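Local coordinates for protein tyrosine--tRNA ligase (Archaeoglobus fulgidus, PDB 2CYB) that binds L-tyrosine and, as an aminoacyl-tRNA synthetase, probably activates it with ATP and transfers it to the acceptor end of tRNA(Tyr), at residues A[287-290]-A[291-294]; A[247-250]-A[251-254]; A[232-235]-A[236-240]; A[222-225]-A[226-229]. One frame throughout, in Å; residues are numbered along the deposited sequence.

Interaction 1. Residues A[287-290]-A[291-294]; sequences AEDF and KSGQ
Asp289 and Gln294 cross at a slant where the chain leaves the helix: OD1 of Asp289 sits 3.7 Å from CB of Gln294, so an aliphatic carbon, not the amide, meets the carboxylate. The planes of the two flat groups are 80° apart; the Gln294 chain bends at chi2, and its amide leads away. The other carboxylate oxygen of Asp289, OD2, is hydrogen-bonded to the hydroxyl of Tyr280. Ser292 folds back over the last turn. With chi1 at 72° its OG lies between its own backbone N and carbonyl carbon, and it reaches Asp289 O at 3.1 Å from above the carbonyl plane. The same oxygen takes Gln294 N at 2.8 Å and Gly293 N at 3.1 Å, both bonds weak and bent. Together with the weak bond of Gly293 N to Phe290 O at 3.3 Å, the Gln294 bond gives the pairings of a Schellman motif, closing helix 283-292 at Gly293, whose phi is positive. Just before this, regular helical bonding holds, Lys291 N meeting Ala287 O at 2.7 Å. Lys291 then runs outward as an extended chain, its CB lying 3.3 Å from Ala287 O. Phe290 turns its ring to the buried side of the helix, CG being anti to the backbone N (chi1 -167°), and packs there against Pro297 and Leu300 of helix 297-319.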
ATOM      1  N   ALA A 287     -37.264  17.608  22.523  1.00 34.83           N
ATOM      2  CA  ALA A 287     -37.315  16.170  22.757  1.00 40.15           C
ATOM      3  C   ALA A 287     -38.291  15.827  23.872  1.00 34.10           C
ATOM      4  O   ALA A 287     -39.044  14.857  23.776  1.00 38.88           O
ATOM      5  CB  ALA A 287     -35.922  15.643  23.102  1.00 41.97           C
ATOM      6  N   GLU A 288     -38.272  16.626  24.932  1.00 36.55           N
ATOM      7  CA  GLU A 288     -39.158  16.404  26.068  1.00 46.53           C
ATOM      8  C   GLU A 288     -40.618  16.432  25.622  1.00 43.96           C
ATOM      9  O   GLU A 288     -41.408  15.569  26.005  1.00 43.24           O
ATOM     10  CB  GLU A 288     -38.918  17.474  27.136  1.00 54.88           C
ATOM     11  CG  GLU A 288     -38.671  16.919  28.536  1.00 72.55           C
ATOM     12  CD  GLU A 288     -37.337  16.193  28.662  1.00 80.67           C
ATOM     13  OE1 GLU A 288     -37.125  15.195  27.942  1.00 84.71           O
ATOM     14  OE2 GLU A 288     -36.501  16.624  29.488  1.00 80.10           O
ATOM     15  N   ASP A 289     -40.975  17.426  24.814  1.00 38.53           N
ATOM     16  CA  ASP A 289     -42.344  17.546  24.319  1.00 39.22           C
ATOM     17  C   ASP A 289     -42.687  16.443  23.330  1.00 42.71           C
ATOM     18  O   ASP A 289     -43.843  16.025  23.230  1.00 38.71           O
ATOM     19  CB  ASP A 289     -42.559  18.915  23.665  1.00 34.89           C
ATOM     20  CG  ASP A 289     -43.176  19.922  24.621  1.00 42.65           C
ATOM     21  OD1 ASP A 289     -43.357  19.581  25.807  1.00 45.92           O
ATOM     22  OD2 ASP A 289     -43.480  21.051  24.188  1.00 38.51           O
ATOM     23  N   PHE A 290     -41.680  15.972  22.601  1.00 37.71           N
ATOM     24  CA  PHE A 290     -41.884  14.907  21.632  1.00 37.40           C
ATOM     25  C   PHE A 290     -42.109  13.601  22.385  1.00 38.68           C
ATOM     26  O   PHE A 290     -42.980  12.804  22.045  1.00 36.49           O
ATOM     27  CB  PHE A 290     -40.655  14.765  20.730  1.00 35.93           C
ATOM     28  CG  PHE A 290     -40.897  13.918  19.514  1.00 39.71           C
ATOM     29  CD1 PHE A 290     -41.545  14.449  18.402  1.00 42.00           C
ATOM     30  CD2 PHE A 290     -40.516  12.585  19.492  1.00 38.31           C
ATOM     31  CE1 PHE A 290     -41.813  13.663  17.289  1.00 38.31           C
ATOM     32  CE2 PHE A 290     -40.781  11.785  18.380  1.00 42.38           C
ATOM     33  CZ  PHE A 290     -41.431  12.328  17.276  1.00 43.04           C
ATOM     34  N   LYS A 291     -41.311  13.398  23.423  1.00 39.04           N
ATOM     35  CA  LYS A 291     -41.390  12.201  24.232  1.00 45.08           C
ATOM     36  C   LYS A 291     -42.729  12.121  24.968  1.00 48.25           C
ATOM     37  O   LYS A 291     -43.293  11.039  25.124  1.00 49.62           O
ATOM     38  CB  LYS A 291     -40.230  12.202  25.230  1.00 52.14           C
ATOM     39  CG  LYS A 291     -39.799  10.835  25.717  1.00 62.62           C
ATOM     40  CD  LYS A 291     -38.521  10.942  26.544  1.00 67.25           C
ATOM     41  CE  LYS A 291     -38.016   9.570  26.979  1.00 76.97           C
ATOM     42  NZ  LYS A 291     -36.747   9.655  27.764  1.00 75.52           N
ATOM     43  N   SER A 292     -43.238  13.269  25.405  1.00 43.16           N
ATOM     44  CA  SER A 292     -44.500  13.327  26.143  1.00 49.55           C
ATOM     45  C   SER A 292     -45.743  13.310  25.255  1.00 50.27           C
ATOM     46  O   SER A 292     -46.857  13.106  25.738  1.00 56.07           O
ATOM     47  CB  SER A 292     -44.544  14.582  27.016  1.00 40.17           C
ATOM     48  OG  SER A 292     -44.717  15.748  26.226  1.00 46.18           O
ATOM     49  N   GLY A 293     -45.559  13.536  23.962  1.00 46.34           N
ATOM     50  CA  GLY A 293     -46.699  13.539  23.066  1.00 44.39           C
ATOM     51  C   GLY A 293     -47.283  14.924  22.868  1.00 36.56           C
ATOM     52  O   GLY A 293     -48.305  15.074  22.205  1.00 38.66           O
ATOM     53  N   GLN A 294     -46.647  15.938  23.448  1.00 36.49           N
ATOM     54  CA  GLN A 294     -47.116  17.311  23.291  1.00 33.15           C
ATOM     55  C   GLN A 294     -46.774  17.825  21.897  1.00 41.14           C
ATOM     56  O   GLN A 294     -47.467  18.690  21.352  1.00 43.73           O
ATOM     57  CB  GLN A 294     -46.488  18.222  24.345  1.00 37.74           C
ATOM     58  CG  GLN A 294     -47.099  18.085  25.728  1.00 47.63           C
ATOM     59  CD  GLN A 294     -48.603  18.290  25.719  1.00 52.64           C
ATOM     60  OE1 GLN A 294     -49.373  17.335  25.597  1.00 58.84           O
ATOM     61  NE2 GLN A 294     -49.028  19.542  25.828  1.00 50.33           N
TER

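Interaction 2. Residues A[247-250]-A[251-254]; sequences EENP and ILDI
Asn249 and Asp253 are joined through the backbone, Asp253 N donating to Asn249 O at 2.9 Å in a moderately bent bond (151°), its donor nearly in line with the C=O, that opens helix 250-263. The next bond, from Ile254 N to Pro250 O at 3.2 Å, shows regular helical pairing one residue on, and CG1 of Ile254 lies beside the same acceptor, 3.3 Å from Pro250 O. Asn249 occupies the N-cap position, and Pro250 is the first helical residue, a place where the absent amide hydrogen of proline costs no bond within the helix. Among the looser polar approaches, the Asp253 side chain turns back beside its own backbone N (chi1 -76°), which brings CG to 3.2 Å from Asn249 O. A carboxylate so near a helix start may be favoured by the helix dipole. The remaining contacts are apolar. CB of Asn249 lies 3.8 Å from CB of Leu252, and CD1 of Leu252 comes to 3.9 Å from the same Asn249 CB. In the fold, Leu252 faces Phe283, Leu286 and Phe290 of helix 283-292, while Ile251 and Ile254 fit between Ile236 of helix 229-237 and Val304 of helix 297-319.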
ATOM      1  N   GLU A 247     -34.320   8.716  20.058  1.00 55.65           N
ATOM      2  CA  GLU A 247     -33.129   8.159  19.425  1.00 57.22           C
ATOM      3  C   GLU A 247     -33.426   7.470  18.099  1.00 54.35           C
ATOM      4  O   GLU A 247     -34.472   6.842  17.929  1.00 56.33           O
ATOM      5  CB  GLU A 247     -32.436   7.177  20.370  1.00 63.90           C
ATOM      6  CG  GLU A 247     -32.007   7.796  21.687  1.00 74.28           C
ATOM      7  CD  GLU A 247     -31.060   6.904  22.465  1.00 82.22           C
ATOM      8  OE1 GLU A 247     -31.400   5.724  22.695  1.00 85.03           O
ATOM      9  OE2 GLU A 247     -29.973   7.386  22.849  1.00 87.95           O
ATOM     10  N   GLU A 248     -32.492   7.597  17.162  1.00 53.70           N
ATOM     11  CA  GLU A 248     -32.627   7.005  15.837  1.00 55.15           C
ATOM     12  C   GLU A 248     -33.789   7.637  15.078  1.00 50.45           C
ATOM     13  O   GLU A 248     -34.258   7.088  14.079  1.00 48.50           O
ATOM     14  CB  GLU A 248     -32.839   5.485  15.929  1.00 63.97           C
ATOM     15  CG  GLU A 248     -32.804   4.774  14.572  1.00 70.40           C
ATOM     16  CD  GLU A 248     -33.290   3.333  14.630  1.00 77.93           C
ATOM     17  OE1 GLU A 248     -32.694   2.527  15.376  1.00 80.12           O
ATOM     18  OE2 GLU A 248     -34.269   3.006  13.921  1.00 76.89           O
ATOM     19  N   ASN A 249     -34.262   8.784  15.560  1.00 45.01           N
ATOM     20  CA  ASN A 249     -35.353   9.483  14.889  1.00 40.15           C
ATOM     21  C   ASN A 249     -34.709  10.497  13.954  1.00 36.25           C
ATOM     22  O   ASN A 249     -34.190  11.525  14.394  1.00 37.27           O
ATOM     23  CB  ASN A 249     -36.265  10.184  15.908  1.00 36.03           C
ATOM     24  CG  ASN A 249     -37.539  10.739  15.274  1.00 36.22           C
ATOM     25  OD1 ASN A 249     -38.632  10.614  15.835  1.00 41.39           O
ATOM     26  ND2 ASN A 249     -37.399  11.360  14.107  1.00 34.21           N
ATOM     27  N   PRO A 250     -34.732  10.210  12.645  1.00 33.81           N
ATOM     28  CA  PRO A 250     -34.168  11.035  11.572  1.00 36.09           C
ATOM     29  C   PRO A 250     -34.579  12.500  11.594  1.00 31.79           C
ATOM     30  O   PRO A 250     -33.769  13.382  11.321  1.00 33.67           O
ATOM     31  CB  PRO A 250     -34.660  10.333  10.306  1.00 40.45           C
ATOM     32  CG  PRO A 250     -34.790   8.914  10.736  1.00 40.91           C
ATOM     33  CD  PRO A 250     -35.426   9.039  12.082  1.00 39.28           C
ATOM     34  N   ILE A 251     -35.846  12.757  11.896  1.00 32.47           N
ATOM     35  CA  ILE A 251     -36.340  14.125  11.932  1.00 32.27           C
ATOM     36  C   ILE A 251     -35.811  14.858  13.161  1.00 27.97           C
ATOM     37  O   ILE A 251     -35.371  16.007  13.063  1.00 31.93           O
ATOM     38  CB  ILE A 251     -37.887  14.145  11.917  1.00 29.80           C
ATOM     39  CG1 ILE A 251     -38.380  13.370  10.696  1.00 33.52           C
ATOM     40  CG2 ILE A 251     -38.404  15.576  11.873  1.00 32.12           C
ATOM     41  CD1 ILE A 251     -37.778  13.848   9.381  1.00 33.86           C
ATOM     42  N   LEU A 252     -35.849  14.194  14.310  1.00 31.33           N
ATOM     43  CA  LEU A 252     -35.342  14.797  15.533  1.00 33.04           C
ATOM     44  C   LEU A 252     -33.854  15.077  15.362  1.00 35.93           C
ATOM     45  O   LEU A 252     -33.344  16.092  15.842  1.00 31.66           O
ATOM     46  CB  LEU A 252     -35.562  13.870  16.724  1.00 31.98           C
ATOM     47  CG  LEU A 252     -36.935  13.973  17.387  1.00 42.68           C
ATOM     48  CD1 LEU A 252     -37.016  12.991  18.544  1.00 50.86           C
ATOM     49  CD2 LEU A 252     -37.154  15.397  17.883  1.00 40.85           C
ATOM     50  N   ASP A 253     -33.164  14.179  14.662  1.00 32.89           N
ATOM     51  CA  ASP A 253     -31.736  14.341  14.430  1.00 30.55           C
ATOM     52  C   ASP A 253     -31.448  15.604  13.641  1.00 31.04           C
ATOM     53  O   ASP A 253     -30.493  16.316  13.944  1.00 33.88           O
ATOM     54  CB  ASP A 253     -31.154  13.124  13.691  1.00 34.44           C
ATOM     55  CG  ASP A 253     -30.975  11.918  14.604  1.00 42.63           C
ATOM     56  OD1 ASP A 253     -30.743  10.800  14.089  1.00 47.65           O
ATOM     57  OD2 ASP A 253     -31.060  12.087  15.839  1.00 41.41           O
ATOM     58  N   ILE A 254     -32.262  15.896  12.632  1.00 27.07           N
ATOM     59  CA  ILE A 254     -32.030  17.104  11.853  1.00 31.20           C
ATOM     60  C   ILE A 254     -32.228  18.322  12.751  1.00 32.90           C
ATOM     61  O   ILE A 254     -31.502  19.309  12.646  1.00 31.22           O
ATOM     62  CB  ILE A 254     -32.970  17.183  10.633  1.00 31.24           C
ATOM     63  CG1 ILE A 254     -32.672  16.014   9.688  1.00 37.30           C
ATOM     64  CG2 ILE A 254     -32.779  18.519   9.910  1.00 30.73           C
ATOM     65  CD1 ILE A 254     -33.599  15.946   8.477  1.00 42.03           C
TER

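Interaction 3. Residues A[232-235]-A[236-240]; sequences VERK and IRKAY
The backbone is regular alpha helix as far as Arg237, with Ile236 N bonded to Val232 O at 3.0 Å (N-H...O angle 164°) and Arg237 N to Glu233 O at 2.9 Å, before Lys238 leaves helical angles. Lys238 N still reaches Arg234 O at 3.2 Å, and its own side chain curls back to the same carbonyl: chi1 of 46° and bends at chi3 and chi4 bring NZ to 3.3 Å from Arg234 O, a weak bond. On the way the chain slants across Arg234, CD lying over the centre of one guanidinium face, 4.0 Å above its plane. Two like charges thus come close, Arg234 NE and Lys238 NZ being 4.1 Å apart. This is the last turn of helix 229-237, where Ala239 N bonds Ile236 O and Lys238 folds back on a carbonyl; the C-terminal helix end might partly offset the repulsion, and Arg234 has a long, weak ion pair with Glu231. Arg237 also folds back, its NH1 coming to 3.5 Å from Arg234 CA. Lys301 of helix 297-319 adds hydrogen bonds to the carbonyls of Arg237 and Ala239. On the buried side, CG1 of Ile236 packs against CG1 of Val232 at 4.3 Å, and the pair faces helix 297-319. Lys235 extends straight beyond CG in another direction, its NZ meeting Asp227 in a salt bridge and Tyr222 O in a hydrogen bond.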
ATOM      1  N   VAL A 232     -37.183  18.225  -0.729  1.00 29.93           N
ATOM      2  CA  VAL A 232     -36.893  18.173   0.706  1.00 34.98           C
ATOM      3  C   VAL A 232     -38.189  17.885   1.462  1.00 34.57           C
ATOM      4  O   VAL A 232     -38.229  17.049   2.363  1.00 35.37           O
ATOM      5  CB  VAL A 232     -36.320  19.508   1.220  1.00 34.64           C
ATOM      6  CG1 VAL A 232     -36.245  19.496   2.738  1.00 34.29           C
ATOM      7  CG2 VAL A 232     -34.939  19.747   0.623  1.00 36.88           C
ATOM      8  N   GLU A 233     -39.254  18.581   1.083  1.00 40.40           N
ATOM      9  CA  GLU A 233     -40.543  18.394   1.732  1.00 37.98           C
ATOM     10  C   GLU A 233     -41.040  16.970   1.588  1.00 33.75           C
ATOM     11  O   GLU A 233     -41.510  16.371   2.554  1.00 33.28           O
ATOM     12  CB  GLU A 233     -41.565  19.373   1.157  1.00 37.75           C
ATOM     13  CG  GLU A 233     -41.396  20.797   1.664  1.00 42.20           C
ATOM     14  CD  GLU A 233     -42.253  21.789   0.902  1.00 51.42           C
ATOM     15  OE1 GLU A 233     -43.322  21.382   0.396  1.00 58.95           O
ATOM     16  OE2 GLU A 233     -41.865  22.975   0.818  1.00 50.62           O
ATOM     17  N   ARG A 234     -40.928  16.424   0.379  1.00 38.57           N
ATOM     18  CA  ARG A 234     -41.366  15.055   0.119  1.00 37.68           C
ATOM     19  C   ARG A 234     -40.611  14.018   0.956  1.00 33.63           C
ATOM     20  O   ARG A 234     -41.220  13.132   1.553  1.00 38.07           O
ATOM     21  CB  ARG A 234     -41.201  14.723  -1.371  1.00 44.92           C
ATOM     22  CG  ARG A 234     -41.381  13.251  -1.676  1.00 54.17           C
ATOM     23  CD  ARG A 234     -41.056  12.918  -3.121  1.00 67.41           C
ATOM     24  NE  ARG A 234     -40.793  11.490  -3.275  1.00 71.68           N
ATOM     25  CZ  ARG A 234     -39.699  10.881  -2.824  1.00 73.56           C
ATOM     26  NH1 ARG A 234     -39.542   9.575  -3.000  1.00 74.82           N
ATOM     27  NH2 ARG A 234     -38.754  11.583  -2.213  1.00 70.19           N
ATOM     28  N   LYS A 235     -39.285  14.123   0.988  1.00 34.70           N
ATOM     29  CA  LYS A 235     -38.460  13.183   1.752  1.00 35.97           C
ATOM     30  C   LYS A 235     -38.755  13.237   3.249  1.00 31.40           C
ATOM     31  O   LYS A 235     -38.827  12.199   3.907  1.00 33.63           O
ATOM     32  CB  LYS A 235     -36.972  13.464   1.507  1.00 33.93           C
ATOM     33  CG  LYS A 235     -36.501  13.125   0.095  1.00 37.31           C
ATOM     34  CD  LYS A 235     -35.003  13.397  -0.060  1.00 39.64           C
ATOM     35  CE  LYS A 235     -34.482  12.954  -1.421  1.00 42.15           C
ATOM     36  NZ  LYS A 235     -33.016  13.208  -1.558  1.00 41.23           N
ATOM     37  N   ILE A 236     -38.921  14.445   3.784  1.00 37.35           N
ATOM     38  CA  ILE A 236     -39.225  14.598   5.206  1.00 37.98           C
ATOM     39  C   ILE A 236     -40.619  14.041   5.482  1.00 39.84           C
ATOM     40  O   ILE A 236     -40.825  13.303   6.447  1.00 40.60           O
ATOM     41  CB  ILE A 236     -39.161  16.087   5.645  1.00 40.07           C
ATOM     42  CG1 ILE A 236     -37.715  16.591   5.582  1.00 39.30           C
ATOM     43  CG2 ILE A 236     -39.685  16.247   7.070  1.00 34.35           C
ATOM     44  CD1 ILE A 236     -36.766  15.850   6.504  1.00 48.83           C
ATOM     45  N   ARG A 237     -41.572  14.379   4.618  1.00 39.50           N
ATOM     46  CA  ARG A 237     -42.939  13.900   4.778  1.00 43.33           C
ATOM     47  C   ARG A 237     -43.025  12.387   4.961  1.00 39.46           C
ATOM     48  O   ARG A 237     -43.743  11.908   5.837  1.00 42.63           O
ATOM     49  CB  ARG A 237     -43.795  14.338   3.579  1.00 46.09           C
ATOM     50  CG  ARG A 237     -45.196  13.732   3.534  1.00 53.35           C
ATOM     51  CD  ARG A 237     -46.197  14.685   2.877  1.00 55.61           C
ATOM     52  NE  ARG A 237     -45.664  15.335   1.682  1.00 57.59           N
ATOM     53  CZ  ARG A 237     -45.317  14.698   0.565  1.00 65.46           C
ATOM     54  NH1 ARG A 237     -44.840  15.386  -0.466  1.00 62.46           N
ATOM     55  NH2 ARG A 237     -45.447  13.380   0.472  1.00 62.61           N
ATOM     56  N   LYS A 238     -42.289  11.623   4.159  1.00 41.46           N
ATOM     57  CA  LYS A 238     -42.353  10.171   4.287  1.00 41.39           C
ATOM     58  C   LYS A 238     -41.272   9.560   5.168  1.00 44.48           C
ATOM     59  O   LYS A 238     -41.148   8.338   5.261  1.00 40.01           O
ATOM     60  CB  LYS A 238     -42.328   9.516   2.902  1.00 53.59           C
ATOM     61  CG  LYS A 238     -41.275  10.061   1.960  1.00 60.51           C
ATOM     62  CD  LYS A 238     -41.372   9.406   0.584  1.00 64.27           C
ATOM     63  CE  LYS A 238     -42.765   9.560  -0.014  1.00 68.55           C
ATOM     64  NZ  LYS A 238     -43.200  10.986  -0.052  1.00 69.75           N
ATOM     65  N   ALA A 239     -40.500  10.403   5.838  1.00 40.79           N
ATOM     66  CA  ALA A 239     -39.441   9.896   6.700  1.00 40.15           C
ATOM     67  C   ALA A 239     -39.981   9.146   7.910  1.00 41.55           C
ATOM     68  O   ALA A 239     -41.099   9.388   8.371  1.00 38.78           O
ATOM     69  CB  ALA A 239     -38.548  11.044   7.161  1.00 40.80           C
ATOM     70  N   TYR A 240     -39.169   8.223   8.409  1.00 40.13           N
ATOM     71  CA  TYR A 240     -39.500   7.442   9.587  1.00 41.82           C
ATOM     72  C   TYR A 240     -39.409   8.404  10.771  1.00 44.55           C
ATOM     73  O   TYR A 240     -38.391   9.076  10.953  1.00 38.74           O
ATOM     74  CB  TYR A 240     -38.482   6.311   9.740  1.00 44.92           C
ATOM     75  CG  TYR A 240     -38.522   5.579  11.060  1.00 48.85           C
ATOM     76  CD1 TYR A 240     -39.654   4.872  11.459  1.00 54.12           C
ATOM     77  CD2 TYR A 240     -37.405   5.558  11.896  1.00 53.82           C
ATOM     78  CE1 TYR A 240     -39.673   4.157  12.659  1.00 52.73           C
ATOM     79  CE2 TYR A 240     -37.413   4.847  13.093  1.00 51.51           C
ATOM     80  CZ  TYR A 240     -38.547   4.150  13.468  1.00 53.21           C
ATOM     81  OH  TYR A 240     -38.551   3.435  14.644  1.00 51.58           O
TER

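Interaction 4. Residues A[222-225]-A[226-229]; sequences YISV and RDPP
OD2 of Asp227 is gripped from two sources: Ser224 N donates to it at 2.8 Å in a nearly straight bond (166°), and Lys235 supplies a charged partner. The amide arrives well out of the carboxylate plane, 56° from it. Chi1 of -76° sets the carboxylate beside the Asp227 backbone N, folding it back under Ser224 and Ile223, so that OD2 also lies 3.5 Å from Ile223 CA and 3.8 Å from Ile223 CG2. The return bond, Asp227 N to Ser224 O at 3.0 Å, closes a type I beta turn from Ser224 to Asp227, and the side chain of the fourth residue thus bonds the amide of the first. A water completes the polar network, donating to Asp227 OD1 at 2.8 Å and hydrogen-bonded to Ser224 OG at 2.6 Å. The turn lies in the chain that follows the KMSKS motif and leads to helix 229-237. Glu44 of the HIGH motif binds both Ser224 OG and Tyr222 OH, while the backbones of Ile223 and Val225 bond those of Leu47 and Ile45. Ser224 OG lies in the plane of the Tyr222 ring, at its edge.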
ATOM      1  N   TYR A 222     -31.562   9.929   2.174  1.00 42.91           N
ATOM      2  CA  TYR A 222     -30.861  11.069   2.751  1.00 47.99           C
ATOM      3  C   TYR A 222     -31.192  12.334   1.961  1.00 42.80           C
ATOM      4  O   TYR A 222     -31.713  12.259   0.847  1.00 41.60           O
ATOM      5  CB  TYR A 222     -29.349  10.819   2.724  1.00 50.04           C
ATOM      6  CG  TYR A 222     -28.774  10.681   1.332  1.00 54.77           C
ATOM      7  CD1 TYR A 222     -28.562  11.802   0.531  1.00 53.54           C
ATOM      8  CD2 TYR A 222     -28.461   9.428   0.804  1.00 62.59           C
ATOM      9  CE1 TYR A 222     -28.056  11.681  -0.759  1.00 64.07           C
ATOM     10  CE2 TYR A 222     -27.952   9.296  -0.487  1.00 67.75           C
ATOM     11  CZ  TYR A 222     -27.753  10.428  -1.263  1.00 68.51           C
ATOM     12  OH  TYR A 222     -27.253  10.312  -2.540  1.00 69.90           O
ATOM     13  N   ILE A 223     -30.881  13.489   2.540  1.00 36.42           N
ATOM     14  CA  ILE A 223     -31.135  14.776   1.897  1.00 36.67           C
ATOM     15  C   ILE A 223     -29.834  15.417   1.417  1.00 37.01           C
ATOM     16  O   ILE A 223     -28.881  15.552   2.181  1.00 37.13           O
ATOM     17  CB  ILE A 223     -31.837  15.747   2.873  1.00 33.85           C
ATOM     18  CG1 ILE A 223     -33.234  15.214   3.205  1.00 48.76           C
ATOM     19  CG2 ILE A 223     -31.905  17.148   2.272  1.00 40.98           C
ATOM     20  CD1 ILE A 223     -33.971  16.018   4.251  1.00 50.72           C
ATOM     21  N   SER A 224     -29.807  15.819   0.152  1.00 36.73           N
ATOM     22  CA  SER A 224     -28.623  16.441  -0.431  1.00 39.19           C
ATOM     23  C   SER A 224     -28.794  17.948  -0.483  1.00 39.55           C
ATOM     24  O   SER A 224     -29.918  18.445  -0.538  1.00 37.16           O
ATOM     25  CB  SER A 224     -28.396  15.904  -1.846  1.00 42.03           C
ATOM     26  OG  SER A 224     -28.429  14.489  -1.854  1.00 57.34           O
ATOM     27  N   VAL A 225     -27.681  18.675  -0.472  1.00 39.93           N
ATOM     28  CA  VAL A 225     -27.725  20.138  -0.509  1.00 43.28           C
ATOM     29  C   VAL A 225     -28.289  20.645  -1.826  1.00 44.81           C
ATOM     30  O   VAL A 225     -28.549  21.838  -1.983  1.00 50.96           O
ATOM     31  CB  VAL A 225     -26.321  20.760  -0.342  1.00 48.28           C
ATOM     32  CG1 VAL A 225     -25.719  20.345   0.988  1.00 47.01           C
ATOM     33  CG2 VAL A 225     -25.425  20.342  -1.508  1.00 48.49           C
ATOM     34  N   ARG A 226     -28.476  19.733  -2.771  1.00 45.98           N
ATOM     35  CA  ARG A 226     -28.989  20.093  -4.083  1.00 45.91           C
ATOM     36  C   ARG A 226     -30.479  19.781  -4.221  1.00 43.78           C
ATOM     37  O   ARG A 226     -31.101  20.152  -5.213  1.00 43.08           O
ATOM     38  CB  ARG A 226     -28.191  19.352  -5.157  1.00 55.28           C
ATOM     39  CG  ARG A 226     -28.150  20.028  -6.511  1.00 62.24           C
ATOM     40  CD  ARG A 226     -27.303  19.215  -7.487  1.00 71.12           C
ATOM     41  NE  ARG A 226     -27.236  19.830  -8.809  1.00 69.55           N
ATOM     42  CZ  ARG A 226     -26.659  21.001  -9.062  1.00 72.58           C
ATOM     43  NH1 ARG A 226     -26.093  21.693  -8.081  1.00 73.38           N
ATOM     44  NH2 ARG A 226     -26.648  21.482 -10.299  1.00 68.42           N
ATOM     45  N   ASP A 227     -31.054  19.094  -3.235  1.00 36.83           N
ATOM     46  CA  ASP A 227     -32.476  18.778  -3.297  1.00 37.11           C
ATOM     47  C   ASP A 227     -33.318  20.059  -3.299  1.00 44.14           C
ATOM     48  O   ASP A 227     -33.118  20.951  -2.471  1.00 41.76           O
ATOM     49  CB  ASP A 227     -32.905  17.905  -2.109  1.00 35.67           C
ATOM     50  CG  ASP A 227     -32.483  16.454  -2.253  1.00 42.26           C
ATOM     51  OD1 ASP A 227     -32.386  15.962  -3.397  1.00 46.61           O
ATOM     52  OD2 ASP A 227     -32.273  15.792  -1.214  1.00 36.65           O
ATOM     53  N   PRO A 228     -34.260  20.175  -4.248  1.00 42.15           N
ATOM     54  CA  PRO A 228     -35.107  21.371  -4.303  1.00 44.13           C
ATOM     55  C   PRO A 228     -36.102  21.363  -3.134  1.00 42.26           C
ATOM     56  O   PRO A 228     -36.453  20.298  -2.611  1.00 35.11           O
ATOM     57  CB  PRO A 228     -35.790  21.245  -5.661  1.00 43.82           C
ATOM     58  CG  PRO A 228     -35.894  19.758  -5.843  1.00 49.27           C
ATOM     59  CD  PRO A 228     -34.538  19.278  -5.385  1.00 45.18           C
ATOM     60  N   PRO A 229     -36.572  22.548  -2.716  1.00 39.33           N
ATOM     61  CA  PRO A 229     -37.522  22.661  -1.606  1.00 43.94           C
ATOM     62  C   PRO A 229     -38.632  21.617  -1.643  1.00 42.11           C
ATOM     63  O   PRO A 229     -38.974  21.027  -0.622  1.00 38.16           O
ATOM     64  CB  PRO A 229     -38.042  24.086  -1.749  1.00 36.58           C
ATOM     65  CG  PRO A 229     -36.831  24.813  -2.218  1.00 39.14           C
ATOM     66  CD  PRO A 229     -36.276  23.877  -3.283  1.00 43.73           C
TER
HETATM   67  O   HOH W   1     -30.700  13.813  -2.912  1.00 45.94           O

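The four contacts follow one another along the chain, interaction 4 first, then 3, 2 and 1, and neighbours in that order touch. Interactions 3 and 4 are tied by a salt bridge, Lys235 NZ to Asp227 OD2 at 2.7 Å, and by packing of Ile236 CD1 on Ile223 CD1 at 3.6 Å. Ile236 CD1 also meets Ile251 CD1 at 3.6 Å, linking interactions 3 and 2, and Phe290 CD2 reaches Leu252 CD1 at 3.6 Å to join interaction 1. Interaction 4 is the one nearest the catalytic motifs: the Tyr222 side chain is about 5 Å from that of Ser217, predicted to bind ATP, against about 11 Å for Lys235. Interactions 1 and 2 lie away from the annotated sites.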